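PDB 6SMT: 6-phosphogluconate dehydrogenase, NAD-binding from Mycolicibacterium smegmatis MC2 155, which is an S-enantioselective imine reductase that binds NADPH and probably uses it to reduce imines to amines. Local coordinates for residues A62-S67 / G88-G93; V196-A199 / E203-E206. All blocks are in the same frame, centred on the assembly; numbering follows the deposited sequence.

Contact 1 of 2, residues A62-S67 / G88-G93; sequences AAIAAS and GDAPAG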
loop_
_atom_site.group_PDB
_atom_site.type_symbol
_atom_site.label_atom_id
_atom_site.label_comp_id
_atom_site.label_asym_id
_atom_site.label_seq_id
_atom_site.Cartn_x
_atom_site.Cartn_y
_atom_site.Cartn_z
ATOM N N ALA B 62 -36.742 19.803 -5.925
ATOM C CA ALA B 62 -36.628 20.611 -7.149
ATOM C C ALA B 62 -35.389 20.216 -7.967
ATOM O O ALA B 62 -35.494 20.130 -9.195
ATOM C CB ALA B 62 -36.581 22.081 -6.819
ATOM N N ALA B 63 -34.327 19.869 -7.270
ATOM C CA ALA B 63 -33.089 19.424 -7.969
ATOM C C ALA B 63 -33.365 18.134 -8.743
ATOM O O ALA B 63 -32.996 18.058 -9.909
ATOM C CB ALA B 63 -32.000 19.297 -6.951
ATOM N N ILE B 64 -33.917 17.134 -8.087
ATOM C CA ILE B 64 -34.167 15.823 -8.718
ATOM C C ILE B 64 -35.212 15.976 -9.835
ATOM O O ILE B 64 -35.058 15.466 -10.936
ATOM C CB ILE B 64 -34.511 14.780 -7.649
ATOM C CG1 ILE B 64 -33.240 14.495 -6.854
ATOM C CG2 ILE B 64 -35.086 13.547 -8.301
ATOM C CD1 ILE B 64 -33.464 13.646 -5.688
ATOM N N ALA B 65 -36.243 16.807 -9.587
ATOM C CA ALA B 65 -37.277 16.969 -10.634
ATOM C C ALA B 65 -36.766 17.647 -11.877
ATOM O O ALA B 65 -37.428 17.516 -12.941
ATOM C CB ALA B 65 -38.444 17.762 -10.046
ATOM N N ALA B 66 -35.614 18.324 -11.843
ATOM C CA ALA B 66 -35.058 19.046 -12.990
ATOM C C ALA B 66 -34.474 18.110 -14.047
ATOM O O ALA B 66 -34.260 18.538 -15.190
ATOM C CB ALA B 66 -34.052 20.011 -12.526
ATOM N N SER B 67 -34.134 16.862 -13.691
ATOM C CA SER B 67 -33.317 16.003 -14.536
ATOM C C SER B 67 -33.794 14.556 -14.656
ATOM O O SER B 67 -34.459 14.045 -13.769
ATOM C CB SER B 67 -31.868 15.994 -14.025
ATOM O OG SER B 67 -31.341 17.315 -13.823
ATOM N N GLY B 88 -38.930 13.521 -1.378
ATOM C CA GLY B 88 -40.274 12.931 -1.430
ATOM C C GLY B 88 -40.509 12.174 -2.729
ATOM O O GLY B 88 -39.734 11.237 -3.050
ATOM N N ASP B 89 -41.511 12.554 -3.533
ATOM C CA ASP B 89 -41.880 11.778 -4.748
ATOM C C ASP B 89 -41.128 12.263 -5.987
ATOM O O ASP B 89 -41.367 11.719 -7.078
ATOM C CB ASP B 89 -43.397 11.866 -4.996
ATOM C CG ASP B 89 -44.161 11.217 -3.861
ATOM O OD1 ASP B 89 -43.798 10.069 -3.502
ATOM O OD2 ASP B 89 -45.156 11.874 -3.362
ATOM N N ALA B 90 -40.186 13.212 -5.843
ATOM C CA ALA B 90 -39.433 13.770 -7.001
ATOM C C ALA B 90 -38.723 12.684 -7.783
ATOM O O ALA B 90 -38.619 12.801 -9.011
ATOM C CB ALA B 90 -38.471 14.858 -6.614
ATOM N N PRO B 91 -38.164 11.617 -7.140
ATOM C CA PRO B 91 -37.554 10.595 -7.966
ATOM C C PRO B 91 -38.424 9.745 -8.874
ATOM O O PRO B 91 -37.955 8.968 -9.666
ATOM C CB PRO B 91 -36.842 9.682 -6.962
ATOM C CG PRO B 91 -36.699 10.502 -5.720
ATOM C CD PRO B 91 -37.961 11.357 -5.704
ATOM N N ALA B 92 -39.780 9.923 -8.776
ATOM C CA ALA B 92 -40.685 9.042 -9.524
ATOM C C ALA B 92 -40.347 9.113 -11.017
ATOM O O ALA B 92 -40.298 10.257 -11.559
ATOM C CB ALA B 92 -42.152 9.449 -9.267
ATOM N N GLY B 93 -40.196 7.994 -11.684
ATOM C CA GLY B 93 -39.939 7.975 -13.131
ATOM C C GLY B 93 -38.533 8.459 -13.512
ATOM O O GLY B 93 -38.273 8.605 -14.693
#
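Ile-64 meets Ala-90 and Pro-91 in a small apolar contact between a helix and a loop. Its CG2 branch does the touching. That methyl lies 4.0 Å from Ala-90 CB, and Ile-64 CB is almost as near to Ala-90 CB. With CG2 set opposite the backbone N of Ile-64, the branch reaches the loop. Ile-64 CG2 also approaches Pro-91 CG at 4.3 Å, the more distant of its two apolar partners. Ala-65 adds a looser contact, its CB 4.5 Å from Ala-90 CB. Ala-90 therefore sits against both Ile-64 and Ala-65.

Ile-64 CG2 also rests on the backbone, 3.7 Å from Ala-90 O. This is van der Waals contact.

The loop has its own backbone bond. A type I beta turn runs from Asp-89 to Ala-92, closed by Ala-92 N to Asp-89 O at 2.9 Å. Ala-90 and Pro-91 are its two central residues. Gly-88, with positive phi, leads out of helix 77-87 into this turn.

The contact joins helix 60-65 to the loop before strand 95-98, within the Rossmann-type domain. Ile-64 also packs on Leu-16 of strand 12-16, while Pro-91 touches Val-117.

Contact 2 of 2, residues V196-A199 / E203-E206; sequences VARA and EPSE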
loop_
_atom_site.group_PDB
_atom_site.type_symbol
_atom_site.label_atom_id
_atom_site.label_comp_id
_atom_site.label_asym_id
_atom_site.label_seq_id
_atom_site.Cartn_x
_atom_site.Cartn_y
_atom_site.Cartn_z
ATOM N N VAL B 196 8.496 8.109 10.707
ATOM C CA VAL B 196 9.682 7.369 11.203
ATOM C C VAL B 196 10.884 7.835 10.386
ATOM O O VAL B 196 11.969 8.050 10.987
ATOM C CB VAL B 196 9.493 5.871 11.107
ATOM C CG1 VAL B 196 10.787 5.170 11.505
ATOM C CG2 VAL B 196 8.346 5.436 12.005
ATOM N N ALA B 197 10.773 8.058 9.107
ATOM C CA ALA B 197 11.879 8.562 8.258
ATOM C C ALA B 197 12.281 9.935 8.799
ATOM O O ALA B 197 13.550 10.167 8.918
ATOM C CB ALA B 197 11.448 8.590 6.821
ATOM N N ARG B 198 11.346 10.809 9.109
ATOM C CA ARG B 198 11.705 12.186 9.531
ATOM C C ARG B 198 12.488 12.131 10.824
ATOM O O ARG B 198 13.517 12.897 10.957
ATOM C CB ARG B 198 10.467 13.069 9.658
ATOM C CG ARG B 198 10.739 14.452 10.181
ATOM C CD ARG B 198 9.479 15.254 9.908
ATOM N NE ARG B 198 9.628 16.092 8.752
ATOM C CZ ARG B 198 8.721 17.005 8.397
ATOM N NH1 ARG B 198 7.583 17.083 9.059
ATOM N NH2 ARG B 198 9.035 17.885 7.497
ATOM N N ALA B 199 12.090 11.251 11.718
ATOM C CA ALA B 199 12.793 11.119 12.995
ATOM C C ALA B 199 14.228 10.651 12.752
ATOM O O ALA B 199 15.119 10.881 13.642
ATOM C CB ALA B 199 12.066 10.194 13.919
ATOM N N GLU B 203 13.910 13.501 5.154
ATOM C CA GLU B 203 12.713 14.322 4.870
ATOM C C GLU B 203 11.906 13.599 3.802
ATOM O O GLU B 203 12.429 12.786 3.047
ATOM C CB GLU B 203 13.172 15.716 4.514
ATOM C CG GLU B 203 13.650 16.478 5.764
ATOM C CD GLU B 203 12.505 16.765 6.719
ATOM O OE1 GLU B 203 11.669 17.604 6.328
ATOM O OE2 GLU B 203 12.268 16.028 7.734
ATOM N N PRO B 204 10.600 13.932 3.694
ATOM C CA PRO B 204 9.743 13.253 2.750
ATOM C C PRO B 204 10.289 13.352 1.341
ATOM O O PRO B 204 10.248 12.378 0.595
ATOM C CB PRO B 204 8.389 13.983 2.944
ATOM C CG PRO B 204 8.416 14.363 4.391
ATOM C CD PRO B 204 9.854 14.766 4.648
ATOM N N SER B 205 10.806 14.509 0.954
ATOM C CA SER B 205 11.327 14.676 -0.423
ATOM C C SER B 205 12.482 13.715 -0.735
ATOM O O SER B 205 12.613 13.319 -1.886
ATOM C CB SER B 205 11.747 16.083 -0.705
ATOM O OG SER B 205 12.647 16.523 0.263
ATOM N N GLU B 206 13.254 13.357 0.290
ATOM C CA GLU B 206 14.398 12.437 0.086
ATOM C C GLU B 206 13.872 10.990 0.045
ATOM O O GLU B 206 14.419 10.155 -0.752
ATOM C CB GLU B 206 15.455 12.604 1.155
ATOM C CG GLU B 206 16.685 11.800 0.855
ATOM C CD GLU B 206 17.808 12.012 1.855
ATOM O OE1 GLU B 206 17.583 12.504 2.977
ATOM O OE2 GLU B 206 18.891 11.487 1.533
HETATM O O HOH W 1 14.260 14.776 8.899
#
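Arg-198 and Glu-203 form a two-pronged salt bridge across the short loop between helices 171-199 and 204-231. The guanidinium presents its side, using NE and NH2. Arg-198 NE donates to Glu-203 OE2 at 2.8 Å, with an N-H...O angle of 158°. Arg-198 NH2 donates to Glu-203 OE1 at 2.9 Å and is straighter, at 173°. Both oxygens accept through their syn lone pairs. The two flat groups are nearly coplanar, 12° apart.

Both side chains bend to meet. The arginine chain is extended as far as CD, then turns at chi3. The CB of Glu-203 points away from helix 171-199, and the bend at chi2 brings the carboxylate back.

A water adds a second link. It donates to Arg-198 O at 2.9 Å and to Glu-203 OE2 at 2.6 Å. It thus ties the carboxylate to the backbone of the first helix.

Pro-204 makes a looser van der Waals contact: its CD approaches Arg-198 NH2 obliquely at 4.3 Å. Pro-204 begins the second helix, with Glu-203 at its N-cap position. The second subunit lies close by: its Glu-230 packs on Glu-203 and Pro-204, and its Arg-171 forms a salt bridge with Glu-206.

The paired bonds resist rotation of either flat group. OE2 accepts from both NE and the water, and the close positive charge would favour an ionised Glu-203. The chemistry implies a bidentate, side-on salt bridge across the short loop that joins the two helices, beside the dimer interface.

How the contacts relate
Contact 1 and contact 2 lie in different domains and on opposite sides of the chain's centre. Their centres are 52 Å apart, and their nearest atoms about 42 Å, so they do not touch. They follow one another in sequence. Contact 1 belongs to the N-terminal NADPH-binding domain, with the side chain of Ile-64 about 12 Å from the bound NADPH and about 11 Å from the side chain of Val-74, a cofactor-binding residue. Contact 2 lies in the helical C-terminal domain, away from the cofactor and the ligand pockets. The second subunit of the dimer does not touch the segments of contact 1, whereas contact 2 borders it.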